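Local atomic coordinates of Rik1-associated factor 1 (Schizosaccharomyces pombe, PDB entry 4O9D), a protein that serves in the Clr4 methyltransferase complex, which ubiquitylates and methylates histone H3 to establish heterochromatin. Residues 92-97 against 133-138; 96-101 against 140-145; 111-116 against 124-129; 153-158 against 169-174. All coordinates share one frame; numbering follows the deposited sequence.

How the interactions relate
All four contacts lie in two neighbouring blades, residues 87-126 (WD 1) and 133-171, of the C-terminal WD-repeat domain, an eight-bladed propeller. Interactions 1 and 2 join the blades: they share C96 and F97, their centres are about 11 Å apart, and they run from the innermost strands out to the turns that follow. Interaction 3 is the outer hairpin of the earlier blade and falls, in sequence, between the halves of both. Interaction 4 is the outer hairpin of the later blade, further on in the chain, its centre about 13 Å from that of interaction 3. The two hairpins meet where F126 packs on Y154 and L156.

Interaction 1: residues 92-97 against 133-138; sequences ISDLCF and IHKLAL
A single carboxylate oxygen, D94 OD2, is gripped from opposite faces of its plane by two donors of strand 133-138. L136 N reaches D94 OD2 on the anti side at 2.9 Å, in an almost straight bond (174°), while K135 NZ comes in on the syn side, 2.6 Å from the same D94 OD2, and makes a salt bridge. The lysine curls over its partner, bent at chi2 (76°) and chi4 (56°), so that its methylenes also lie against OD2. The other oxygen, D94 OD1, accepts a hydrogen bond from L95 N at 3.0 Å. Replacing D94 by an alanine would probably leave L136 N without its acceptor and the ammonium group of K135 without its charged mate, free to turn. One residue earlier, S93 OG gives its proton to I133 O at 2.6 Å, from well above the carbonyl plane. Farther along, packing takes over: C96 SG rests on L136 CB at 4.2 Å, and L138 CD2 comes to 3.1 Å from F97 O. No backbone-to-backbone hydrogen bond links the two strands, although they run nearly parallel; side chains bridge them instead. S93 and D94 face G107, and H134 and K135 face A147, each pair in a classic beta bulge. Such side-by-side innermost strands of successive blades, close to the central axis, are the hallmark of a beta propeller.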
loop_
_atom_site.group_PDB
_atom_site.type_symbol
_atom_site.label_atom_id
_atom_site.label_comp_id
_atom_site.label_asym_id
_atom_site.label_seq_id
_atom_site.Cartn_x
_atom_site.Cartn_y
_atom_site.Cartn_z
ATOM N N ILE A 92 -1.252 12.347 0.275
ATOM C CA ILE A 92 -1.988 11.301 -0.414
ATOM C C ILE A 92 -1.764 10.011 0.348
ATOM O O ILE A 92 -0.619 9.599 0.555
ATOM C CB ILE A 92 -1.525 11.108 -1.868
ATOM C CG1 ILE A 92 -1.700 12.412 -2.656
ATOM C CG2 ILE A 92 -2.314 9.951 -2.529
ATOM C CD1 ILE A 92 -3.131 12.813 -2.865
ATOM N N SER A 93 -2.850 9.370 0.767
ATOM C CA SER A 93 -2.721 8.202 1.616
ATOM C C SER A 93 -2.856 6.915 0.795
ATOM O O SER A 93 -2.234 5.908 1.110
ATOM C CB SER A 93 -3.730 8.259 2.780
ATOM O OG SER A 93 -5.062 8.291 2.295
ATOM N N ASP A 94 -3.638 6.935 -0.272
ATOM C CA ASP A 94 -3.714 5.760 -1.119
ATOM C C ASP A 94 -4.283 6.153 -2.467
ATOM O O ASP A 94 -4.817 7.240 -2.636
ATOM C CB ASP A 94 -4.571 4.656 -0.472
ATOM C CG ASP A 94 -4.057 3.222 -0.798
ATOM O OD1 ASP A 94 -3.160 3.079 -1.666
ATOM O OD2 ASP A 94 -4.561 2.248 -0.189
ATOM N N LEU A 95 -4.146 5.267 -3.434
ATOM C CA LEU A 95 -4.765 5.468 -4.728
ATOM C C LEU A 95 -4.760 4.164 -5.481
ATOM O O LEU A 95 -3.952 3.278 -5.200
ATOM C CB LEU A 95 -4.068 6.575 -5.527
ATOM C CG LEU A 95 -2.569 6.785 -5.350
ATOM C CD1 LEU A 95 -1.788 5.636 -5.926
ATOM C CD2 LEU A 95 -2.166 8.107 -6.010
ATOM N N CYS A 96 -5.701 4.025 -6.404
ATOM C CA CYS A 96 -5.763 2.822 -7.210
ATOM C C CYS A 96 -6.557 3.140 -8.460
ATOM O O CYS A 96 -7.492 3.936 -8.423
ATOM C CB CYS A 96 -6.408 1.674 -6.433
ATOM S SG CYS A 96 -7.964 2.103 -5.655
ATOM N N PHE A 97 -6.162 2.530 -9.561
ATOM C CA PHE A 97 -6.851 2.726 -10.830
ATOM C C PHE A 97 -8.074 1.832 -10.915
ATOM O O PHE A 97 -8.078 0.713 -10.396
ATOM C CB PHE A 97 -5.910 2.391 -11.985
ATOM C CG PHE A 97 -4.921 3.483 -12.295
ATOM C CD1 PHE A 97 -5.274 4.532 -13.135
ATOM C CD2 PHE A 97 -3.644 3.465 -11.759
ATOM C CE1 PHE A 97 -4.371 5.531 -13.441
ATOM C CE2 PHE A 97 -2.730 4.481 -12.060
ATOM C CZ PHE A 97 -3.103 5.509 -12.905
ATOM N N ILE A 133 -8.561 9.948 5.279
ATOM C CA ILE A 133 -8.619 8.660 4.599
ATOM C C ILE A 133 -7.272 7.964 4.831
ATOM O O ILE A 133 -6.228 8.580 4.627
ATOM C CB ILE A 133 -8.843 8.830 3.097
ATOM C CG1 ILE A 133 -10.081 9.718 2.842
ATOM C CG2 ILE A 133 -9.009 7.450 2.428
ATOM C CD1 ILE A 133 -11.390 9.238 3.545
ATOM N N HIS A 134 -7.289 6.700 5.248
ATOM C CA HIS A 134 -6.022 5.936 5.421
ATOM C C HIS A 134 -5.720 4.845 4.371
ATOM O O HIS A 134 -4.554 4.534 4.133
ATOM C CB HIS A 134 -5.990 5.270 6.817
ATOM C CG HIS A 134 -5.612 6.201 7.930
ATOM N ND1 HIS A 134 -5.836 5.905 9.260
ATOM C CD2 HIS A 134 -5.015 7.419 7.914
ATOM C CE1 HIS A 134 -5.367 6.886 10.013
ATOM N NE2 HIS A 134 -4.874 7.820 9.220
ATOM N N LYS A 135 -6.742 4.209 3.798
ATOM C CA LYS A 135 -6.505 3.123 2.817
ATOM C C LYS A 135 -7.647 2.951 1.834
ATOM O O LYS A 135 -8.805 3.253 2.151
ATOM C CB LYS A 135 -6.293 1.770 3.505
ATOM C CG LYS A 135 -5.371 0.811 2.722
ATOM C CD LYS A 135 -3.902 1.191 2.832
ATOM C CE LYS A 135 -3.016 0.199 2.052
ATOM N NZ LYS A 135 -3.423 0.091 0.608
ATOM N N LEU A 136 -7.320 2.463 0.641
ATOM C CA LEU A 136 -8.328 2.086 -0.351
ATOM C C LEU A 136 -8.142 0.657 -0.815
ATOM O O LEU A 136 -7.026 0.178 -0.884
ATOM C CB LEU A 136 -8.219 2.974 -1.600
ATOM C CG LEU A 136 -8.494 4.457 -1.406
ATOM C CD1 LEU A 136 -8.217 5.212 -2.726
ATOM C CD2 LEU A 136 -9.930 4.654 -0.923
ATOM N N ALA A 137 -9.246 -0.001 -1.150
ATOM C CA ALA A 137 -9.225 -1.310 -1.786
ATOM C C ALA A 137 -10.281 -1.286 -2.867
ATOM O O ALA A 137 -11.249 -0.506 -2.761
ATOM C CB ALA A 137 -9.548 -2.402 -0.795
ATOM N N LEU A 138 -10.112 -2.168 -3.859
ATOM C CA LEU A 138 -10.987 -2.241 -5.038
ATOM C C LEU A 138 -11.374 -3.694 -5.359
ATOM O O LEU A 138 -10.509 -4.587 -5.452
ATOM C CB LEU A 138 -10.263 -1.602 -6.232
ATOM C CG LEU A 138 -11.073 -1.235 -7.472
ATOM C CD1 LEU A 138 -12.181 -0.250 -7.139
ATOM C CD2 LEU A 138 -10.153 -0.636 -8.541
#

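Interaction 2: residues 96-101 against 140-145; sequences CFSKGN and DDDLLA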
loop_
_atom_site.group_PDB
_atom_site.type_symbol
_atom_site.label_atom_id
_atom_site.label_comp_id
_atom_site.label_asym_id
_atom_site.label_seq_id
_atom_site.Cartn_x
_atom_site.Cartn_y
_atom_site.Cartn_z
ATOM N N CYS A 96 -5.701 4.025 -6.404
ATOM C CA CYS A 96 -5.763 2.822 -7.210
ATOM C C CYS A 96 -6.557 3.140 -8.460
ATOM O O CYS A 96 -7.492 3.936 -8.423
ATOM C CB CYS A 96 -6.408 1.674 -6.433
ATOM S SG CYS A 96 -7.964 2.103 -5.655
ATOM N N PHE A 97 -6.162 2.530 -9.561
ATOM C CA PHE A 97 -6.851 2.726 -10.830
ATOM C C PHE A 97 -8.074 1.832 -10.915
ATOM O O PHE A 97 -8.078 0.713 -10.396
ATOM C CB PHE A 97 -5.910 2.391 -11.985
ATOM C CG PHE A 97 -4.921 3.483 -12.295
ATOM C CD1 PHE A 97 -5.274 4.532 -13.135
ATOM C CD2 PHE A 97 -3.644 3.465 -11.759
ATOM C CE1 PHE A 97 -4.371 5.531 -13.441
ATOM C CE2 PHE A 97 -2.730 4.481 -12.060
ATOM C CZ PHE A 97 -3.103 5.509 -12.905
ATOM N N SER A 98 -9.109 2.334 -11.583
ATOM C CA SER A 98 -10.342 1.587 -11.775
ATOM C C SER A 98 -10.135 0.351 -12.626
ATOM O O SER A 98 -9.281 0.334 -13.520
ATOM C CB SER A 98 -11.383 2.492 -12.445
ATOM O OG SER A 98 -12.442 1.719 -12.936
ATOM N N LYS A 99 -10.930 -0.687 -12.379
ATOM C CA LYS A 99 -10.805 -1.932 -13.151
ATOM C C LYS A 99 -11.174 -1.721 -14.634
ATOM O O LYS A 99 -10.728 -2.469 -15.507
ATOM C CB LYS A 99 -11.669 -3.036 -12.534
ATOM C CG LYS A 99 -11.278 -3.390 -11.095
ATOM C CD LYS A 99 -9.769 -3.621 -10.972
ATOM C CE LYS A 99 -9.398 -4.288 -9.640
ATOM N NZ LYS A 99 -7.976 -4.776 -9.638
ATOM N N GLY A 100 -11.990 -0.706 -14.911
ATOM C CA GLY A 100 -12.349 -0.359 -16.281
ATOM C C GLY A 100 -11.318 0.534 -16.975
ATOM O O GLY A 100 -11.504 0.937 -18.124
ATOM N N ASN A 101 -10.235 0.853 -16.270
ATOM C CA ASN A 101 -9.123 1.621 -16.843
ATOM C C ASN A 101 -9.431 3.079 -17.181
ATOM O O ASN A 101 -8.596 3.753 -17.789
ATOM C CB ASN A 101 -8.595 0.945 -18.123
ATOM C CG ASN A 101 -7.819 -0.342 -17.850
ATOM O OD1 ASN A 101 -6.616 -0.313 -17.551
ATOM N ND2 ASN A 101 -8.491 -1.478 -18.001
ATOM N N ASP A 140 -13.221 -6.936 -7.560
ATOM C CA ASP A 140 -13.172 -7.387 -8.948
ATOM C C ASP A 140 -14.173 -6.619 -9.802
ATOM O O ASP A 140 -13.954 -6.461 -11.000
ATOM C CB ASP A 140 -13.480 -8.881 -9.065
ATOM C CG ASP A 140 -12.391 -9.757 -8.468
ATOM O OD1 ASP A 140 -11.252 -9.260 -8.254
ATOM O OD2 ASP A 140 -12.688 -10.950 -8.234
ATOM N N ASP A 141 -15.264 -6.155 -9.190
ATOM C CA ASP A 141 -16.288 -5.397 -9.927
ATOM C C ASP A 141 -16.202 -3.891 -9.682
ATOM O O ASP A 141 -17.218 -3.191 -9.768
ATOM C CB ASP A 141 -17.704 -5.884 -9.567
ATOM C CG ASP A 141 -18.013 -7.264 -10.136
ATOM O OD1 ASP A 141 -17.271 -7.715 -11.035
ATOM O OD2 ASP A 141 -19.002 -7.898 -9.693
ATOM N N ASP A 142 -15.001 -3.405 -9.370
ATOM C CA ASP A 142 -14.729 -1.974 -9.217
ATOM C C ASP A 142 -15.464 -1.289 -8.040
ATOM O O ASP A 142 -15.602 -0.065 -8.039
ATOM C CB ASP A 142 -15.023 -1.203 -10.530
ATOM C CG ASP A 142 -14.169 0.081 -10.664
ATOM O OD1 ASP A 142 -12.928 -0.033 -10.508
ATOM O OD2 ASP A 142 -14.717 1.197 -10.912
ATOM N N LEU A 143 -15.924 -2.057 -7.053
ATOM C CA LEU A 143 -16.445 -1.483 -5.812
ATOM C C LEU A 143 -15.260 -0.975 -5.005
ATOM O O LEU A 143 -14.249 -1.683 -4.851
ATOM C CB LEU A 143 -17.219 -2.530 -5.006
ATOM C CG LEU A 143 -18.065 -2.073 -3.810
ATOM C CD1 LEU A 143 -19.207 -1.082 -4.224
ATOM C CD2 LEU A 143 -18.640 -3.311 -3.090
ATOM N N LEU A 144 -15.366 0.244 -4.496
ATOM C CA LEU A 144 -14.240 0.857 -3.786
ATOM C C LEU A 144 -14.429 0.832 -2.253
ATOM O O LEU A 144 -15.425 1.354 -1.742
ATOM C CB LEU A 144 -14.045 2.283 -4.286
ATOM C CG LEU A 144 -12.885 3.073 -3.676
ATOM C CD1 LEU A 144 -11.586 2.518 -4.141
ATOM C CD2 LEU A 144 -12.999 4.561 -4.037
ATOM N N ALA A 145 -13.504 0.201 -1.527
ATOM C CA ALA A 145 -13.588 0.204 -0.069
ATOM C C ALA A 145 -12.670 1.269 0.489
ATOM O O ALA A 145 -11.557 1.490 -0.012
ATOM C CB ALA A 145 -13.282 -1.183 0.519
#
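K99 and S98 both present polar atoms to D142, and this polar grouping dominates the contact. The backbone N of K99 gives a firm bond to D142 OD1, at 2.8 Å with an N-H...O angle of 164°, approaching from above the carboxylate plane. S98 OG lies 3.0 Å from D142 OD1, at most a weak bond whose proton is not settled. The aspartate can extend toward 96-101 because its CG stands anti to the backbone N (chi1 -153°). Its second oxygen, D142 OD2, is bonded by the hydroxyl of Y105, so the carboxylate is held through both oxygens and ties the turn of one blade to that of the next.

Van der Waals contact comes from two places. The aliphatic part of K99 crosses the aspartate, with K99 CG 3.8 Å from D142 OD1 and 4.1 Å from D140 O. Back along the strands, C96 SG meets L144 CD1 at 3.9 Å, extending the apolar seam between the blades.

Charge plays a looser part. K99 NZ lies 5.7 Å from D140 OD1, too far for a salt bridge, and any attraction there is probably softened by solvent.

The local backbone sets this up: S98 to N101 form a type I turn closed by N101 N to S98 O at 3.0 Å, and D142 itself has a left-handed backbone conformation. Both segments carry the hairpin turns joining the first and second strands of their blades, meeting as neighbours on one face of a WD-repeat propeller.

Interaction 3: residues 111-116 against 124-129; sequences NAVKVW and GIFNAP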
loop_
_atom_site.group_PDB
_atom_site.type_symbol
_atom_site.label_atom_id
_atom_site.label_comp_id
_atom_site.label_asym_id
_atom_site.label_seq_id
_atom_site.Cartn_x
_atom_site.Cartn_y
_atom_site.Cartn_z
ATOM N N ASN A 111 -9.606 14.305 4.248
ATOM C CA ASN A 111 -10.855 13.580 4.530
ATOM C C ASN A 111 -11.726 13.269 3.317
ATOM O O ASN A 111 -12.905 13.010 3.485
ATOM C CB ASN A 111 -11.749 14.358 5.526
ATOM C CG ASN A 111 -11.038 14.686 6.822
ATOM O OD1 ASN A 111 -9.876 14.290 7.043
ATOM N ND2 ASN A 111 -11.725 15.422 7.692
ATOM N N ALA A 112 -11.174 13.316 2.109
ATOM C CA ALA A 112 -11.996 13.145 0.906
ATOM C C ALA A 112 -11.525 11.988 0.029
ATOM O O ALA A 112 -10.338 11.732 -0.061
ATOM C CB ALA A 112 -12.030 14.463 0.087
ATOM N N VAL A 113 -12.464 11.268 -0.588
ATOM C CA VAL A 113 -12.119 10.387 -1.679
ATOM C C VAL A 113 -12.453 11.107 -3.008
ATOM O O VAL A 113 -13.578 11.597 -3.172
ATOM C CB VAL A 113 -12.909 9.060 -1.604
ATOM C CG1 VAL A 113 -12.443 8.131 -2.691
ATOM C CG2 VAL A 113 -12.725 8.387 -0.236
ATOM N N LYS A 114 -11.501 11.173 -3.938
ATOM C CA LYS A 114 -11.744 11.799 -5.255
ATOM C C LYS A 114 -11.581 10.813 -6.406
ATOM O O LYS A 114 -10.869 9.794 -6.302
ATOM C CB LYS A 114 -10.852 13.032 -5.469
ATOM C CG LYS A 114 -11.194 14.181 -4.497
ATOM C CD LYS A 114 -10.227 15.375 -4.553
ATOM C CE LYS A 114 -10.654 16.512 -3.599
ATOM N NZ LYS A 114 -9.832 17.751 -3.772
ATOM N N VAL A 115 -12.257 11.129 -7.505
ATOM C CA VAL A 115 -12.267 10.290 -8.695
ATOM C C VAL A 115 -11.832 11.156 -9.890
ATOM O O VAL A 115 -12.485 12.167 -10.176
ATOM C CB VAL A 115 -13.701 9.751 -8.966
ATOM C CG1 VAL A 115 -13.712 8.900 -10.221
ATOM C CG2 VAL A 115 -14.213 8.969 -7.769
ATOM N N TRP A 116 -10.756 10.764 -10.579
ATOM C CA TRP A 116 -10.196 11.563 -11.672
ATOM C C TRP A 116 -10.237 10.798 -13.005
ATOM O O TRP A 116 -10.019 9.591 -13.038
ATOM C CB TRP A 116 -8.727 11.936 -11.387
ATOM C CG TRP A 116 -8.425 12.415 -9.999
ATOM C CD1 TRP A 116 -8.120 11.633 -8.912
ATOM C CD2 TRP A 116 -8.356 13.777 -9.541
ATOM N NE1 TRP A 116 -7.884 12.426 -7.806
ATOM C CE2 TRP A 116 -8.032 13.742 -8.165
ATOM C CE3 TRP A 116 -8.558 15.023 -10.155
ATOM C CZ2 TRP A 116 -7.909 14.898 -7.400
ATOM C CZ3 TRP A 116 -8.424 16.163 -9.398
ATOM C CH2 TRP A 116 -8.115 16.097 -8.034
ATOM N N GLY A 124 -15.652 12.788 -9.617
ATOM C CA GLY A 124 -16.454 12.359 -8.487
ATOM C C GLY A 124 -15.799 12.703 -7.171
ATOM O O GLY A 124 -14.570 12.867 -7.087
ATOM N N ILE A 125 -16.606 12.796 -6.124
ATOM C CA ILE A 125 -16.058 13.121 -4.821
ATOM C C ILE A 125 -16.919 12.563 -3.720
ATOM O O ILE A 125 -18.146 12.596 -3.813
ATOM C CB ILE A 125 -15.873 14.644 -4.653
ATOM C CG1 ILE A 125 -15.224 14.947 -3.300
ATOM C CG2 ILE A 125 -17.219 15.379 -4.813
ATOM C CD1 ILE A 125 -14.713 16.348 -3.154
ATOM N N PHE A 126 -16.285 12.039 -2.678
ATOM C CA PHE A 126 -17.021 11.543 -1.505
ATOM C C PHE A 126 -16.573 12.342 -0.276
ATOM O O PHE A 126 -15.413 12.257 0.131
ATOM C CB PHE A 126 -16.779 10.036 -1.337
ATOM C CG PHE A 126 -17.574 9.388 -0.239
ATOM C CD1 PHE A 126 -18.969 9.411 -0.245
ATOM C CD2 PHE A 126 -16.920 8.700 0.789
ATOM C CE1 PHE A 126 -19.699 8.781 0.757
ATOM C CE2 PHE A 126 -17.638 8.071 1.796
ATOM C CZ PHE A 126 -19.041 8.117 1.784
ATOM N N ASN A 127 -17.496 13.140 0.277
ATOM C CA ASN A 127 -17.193 14.097 1.343
ATOM C C ASN A 127 -17.671 13.696 2.749
ATOM O O ASN A 127 -17.353 14.372 3.731
ATOM C CB ASN A 127 -17.818 15.465 1.012
ATOM C CG ASN A 127 -17.004 16.251 0.016
ATOM O OD1 ASN A 127 -15.770 16.235 0.054
ATOM N ND2 ASN A 127 -17.686 16.939 -0.895
ATOM N N ALA A 128 -18.420 12.610 2.857
ATOM C CA ALA A 128 -18.938 12.188 4.161
ATOM C C ALA A 128 -17.862 11.946 5.238
ATOM O O ALA A 128 -18.085 12.247 6.408
ATOM C CB ALA A 128 -19.815 10.957 4.006
ATOM N N PRO A 129 -16.685 11.407 4.859
ATOM C CA PRO A 129 -15.748 11.092 5.948
ATOM C C PRO A 129 -15.371 12.320 6.804
ATOM O O PRO A 129 -15.244 13.421 6.280
ATOM C CB PRO A 129 -14.522 10.510 5.203
ATOM C CG PRO A 129 -15.145 9.897 3.930
ATOM C CD PRO A 129 -16.223 10.909 3.551
HETATM O O HOH W 1 -14.318 16.408 6.144
#
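V113 and F126 form a hydrogen-bonded pair of this antiparallel ladder: F126 N to V113 O measures 2.8 Å and V113 N to F126 O 3.2 Å. Their side chains leave on the same face, with V113 CB 4.0 Å from F126 CB and V113 CG2 set at the edge of the phenyl ring. Because F126 CG is anti to the backbone N (chi1 -175°), the ring reaches away from V113, toward the next blade, where it meets Y154 edge-to-face. The second hydrogen-bonded pair is V115 with G124, joined by V115 N to G124 O at 2.9 Å, with the donor well above the carbonyl plane. Packing is tight here: V115 CG2 lies close over the glycine, in space that a side chain there would need.

These strands, 113-117 and 122-126, are the outer hairpin of a WD-repeat blade, the last strand forming its outer edge. V113 also packs on L144 and V146, so the face bearing V113, V115 and F126 is the one turned to the neighbouring blade.

On the opposite face the contact is looser: K114 is buried, its ammonium group going on to S77 O, but I125 is exposed. The two run alongside each other in one direction and touch through K114 CE and I125 CD1 at 4.1 Å. Past the last strand pair the chains are joined less directly. P129 CB rests 3.4 Å from N111 O, and a water bridges the rest, accepting from N111 ND2 at 3.2 Å and donating to P129 O at 3.1 Å.

Interaction 4: residues 153-158 against 169-174; sequences GYLLST and ANLIYP. With EDO (1,2-ethanediol), chain F.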
loop_
_atom_site.group_PDB
_atom_site.type_symbol
_atom_site.label_atom_id
_atom_site.label_comp_id
_atom_site.label_asym_id
_atom_site.label_seq_id
_atom_site.Cartn_x
_atom_site.Cartn_y
_atom_site.Cartn_z
ATOM N N GLY A 153 -15.345 2.174 7.920
ATOM C CA GLY A 153 -15.096 1.871 6.514
ATOM C C GLY A 153 -16.290 2.335 5.650
ATOM O O GLY A 153 -17.418 2.462 6.136
ATOM N N TYR A 154 -16.042 2.610 4.378
ATOM C CA TYR A 154 -17.118 2.920 3.435
ATOM C C TYR A 154 -16.951 2.049 2.175
ATOM O O TYR A 154 -15.819 1.669 1.812
ATOM C CB TYR A 154 -17.066 4.395 3.070
ATOM C CG TYR A 154 -17.097 5.340 4.250
ATOM C CD1 TYR A 154 -18.309 5.785 4.781
ATOM C CD2 TYR A 154 -15.924 5.811 4.818
ATOM C CE1 TYR A 154 -18.346 6.660 5.866
ATOM C CE2 TYR A 154 -15.946 6.686 5.887
ATOM C CZ TYR A 154 -17.178 7.110 6.409
ATOM O OH TYR A 154 -17.210 7.982 7.468
ATOM N N LEU A 155 -18.075 1.673 1.563
ATOM C CA LEU A 155 -18.077 1.035 0.252
ATOM C C LEU A 155 -18.735 2.006 -0.747
ATOM O O LEU A 155 -19.872 2.451 -0.527
ATOM C CB LEU A 155 -18.848 -0.291 0.273
ATOM C CG LEU A 155 -18.307 -1.467 1.114
ATOM C CD1 LEU A 155 -19.306 -2.623 1.031
ATOM C CD2 LEU A 155 -16.890 -1.900 0.649
ATOM N N LEU A 156 -18.042 2.305 -1.840
ATOM C CA LEU A 156 -18.536 3.267 -2.825
ATOM C C LEU A 156 -18.618 2.670 -4.218
ATOM O O LEU A 156 -17.689 2.004 -4.649
ATOM C CB LEU A 156 -17.601 4.473 -2.889
ATOM C CG LEU A 156 -17.360 5.224 -1.588
ATOM C CD1 LEU A 156 -16.339 6.347 -1.776
ATOM C CD2 LEU A 156 -18.675 5.762 -1.061
ATOM N N SER A 157 -19.715 2.898 -4.938
ATOM C CA SER A 157 -19.742 2.509 -6.346
ATOM C C SER A 157 -19.722 3.739 -7.239
ATOM O O SER A 157 -20.099 4.836 -6.807
ATOM C CB SER A 157 -20.935 1.609 -6.672
ATOM O OG SER A 157 -22.123 2.349 -6.801
ATOM N N THR A 158 -19.236 3.571 -8.467
ATOM C CA THR A 158 -19.061 4.709 -9.375
ATOM C C THR A 158 -19.616 4.400 -10.756
ATOM O O THR A 158 -19.511 3.270 -11.221
ATOM C CB THR A 158 -17.548 5.107 -9.536
ATOM O OG1 THR A 158 -16.806 4.019 -10.121
ATOM C CG2 THR A 158 -16.941 5.468 -8.192
ATOM N N ALA A 169 -22.109 3.049 1.334
ATOM C CA ALA A 169 -22.547 2.209 2.449
ATOM C C ALA A 169 -21.511 2.287 3.557
ATOM O O ALA A 169 -20.299 2.246 3.291
ATOM C CB ALA A 169 -22.725 0.745 1.992
ATOM N N ASN A 170 -21.980 2.371 4.797
ATOM C CA ASN A 170 -21.096 2.490 5.948
ATOM C C ASN A 170 -20.805 1.094 6.487
ATOM O O ASN A 170 -21.719 0.247 6.566
ATOM C CB ASN A 170 -21.745 3.321 7.059
ATOM C CG ASN A 170 -21.933 4.779 6.684
ATOM O OD1 ASN A 170 -21.294 5.292 5.770
ATOM N ND2 ASN A 170 -22.813 5.455 7.400
ATOM N N LEU A 171 -19.533 0.850 6.815
ATOM C CA LEU A 171 -19.122 -0.374 7.471
ATOM C C LEU A 171 -18.750 -0.027 8.914
ATOM O O LEU A 171 -17.695 0.580 9.186
ATOM C CB LEU A 171 -17.912 -1.028 6.751
ATOM C CG LEU A 171 -18.065 -1.362 5.258
ATOM C CD1 LEU A 171 -16.690 -1.816 4.657
ATOM C CD2 LEU A 171 -19.130 -2.407 5.025
ATOM N N ILE A 172 -19.606 -0.460 9.833
ATOM C CA ILE A 172 -19.619 0.046 11.200
ATOM C C ILE A 172 -19.391 -1.116 12.149
ATOM O O ILE A 172 -20.090 -2.117 12.073
ATOM C CB ILE A 172 -21.000 0.736 11.504
ATOM C CG1 ILE A 172 -21.199 1.961 10.599
ATOM C CG2 ILE A 172 -21.124 1.168 12.957
ATOM C CD1 ILE A 172 -22.588 2.591 10.746
ATOM N N TYR A 173 -18.371 -1.013 12.999
ATOM C CA TYR A 173 -18.138 -2.031 14.024
ATOM C C TYR A 173 -18.234 -1.259 15.330
ATOM O O TYR A 173 -17.274 -0.614 15.747
ATOM C CB TYR A 173 -16.770 -2.693 13.827
ATOM C CG TYR A 173 -16.348 -3.716 14.878
ATOM C CD1 TYR A 173 -17.231 -4.173 15.845
ATOM C CD2 TYR A 173 -15.034 -4.203 14.897
ATOM C CE1 TYR A 173 -16.827 -5.104 16.796
ATOM C CE2 TYR A 173 -14.615 -5.121 15.841
ATOM C CZ TYR A 173 -15.511 -5.576 16.784
ATOM O OH TYR A 173 -15.092 -6.488 17.723
ATOM N N PRO A 174 -19.432 -1.255 15.944
ATOM C CA PRO A 174 -19.708 -0.365 17.076
ATOM C C PRO A 174 -18.723 -0.476 18.225
ATOM O O PRO A 174 -18.346 0.551 18.781
ATOM C CB PRO A 174 -21.112 -0.794 17.536
ATOM C CG PRO A 174 -21.741 -1.427 16.346
ATOM C CD PRO A 174 -20.603 -2.088 15.596
HETATM C C1 EDO F . -24.782 7.253 3.627
HETATM O O1 EDO F . -24.295 8.030 4.734
HETATM C C2 EDO F . -23.806 6.094 3.447
HETATM O O2 EDO F . -22.466 6.591 3.601
#
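G153 and L171 lock together through both backbone hydrogen bonds of an antiparallel pair: L171 N to G153 O is short, 2.7 Å, with the donor above the carbonyl plane, and G153 N reaches L171 O at 3.1 Å. Two residues along, L155 N bonds A169 O at 2.9 Å, in the carbonyl plane, and A169 N returns to L155 O. On the face bearing L155 and L171, the two leucines are set nearly perpendicular, with L155 CG 3.9 Å from L171 CD1. L171 CB lies 3.6 Å from G153 O, and L171 CD1 takes up the space a side chain on G153 would need. On the other face, Y154 and N170 run alongside, ring and amide planes 78° apart, and N170 OD1 sits at the ring edge, 3.2 Å from Y154 CD1. N170 OD1 accepts a hydrogen bond at 2.8 Å from O2 of an ethanediol, probably a crystallisation additive.

Farther out, V199, I201 and F218 of the following blade pack on L171, and V199 also touches L155. Shortening L171 to an alanine would probably open a gap between the two blades and leave L155 without its partner. Y154 is positioned by F126 of the preceding blade, edge-to-face, and by P129 of the loop that follows it, while its hydroxyl is bonded by N150 ND2. The chemistry is thus divided: the backbone bonds hold the outer strand in register, the leucine face meets the next blade through apolar contacts, and the amide of N170 marks the exposed polar edge.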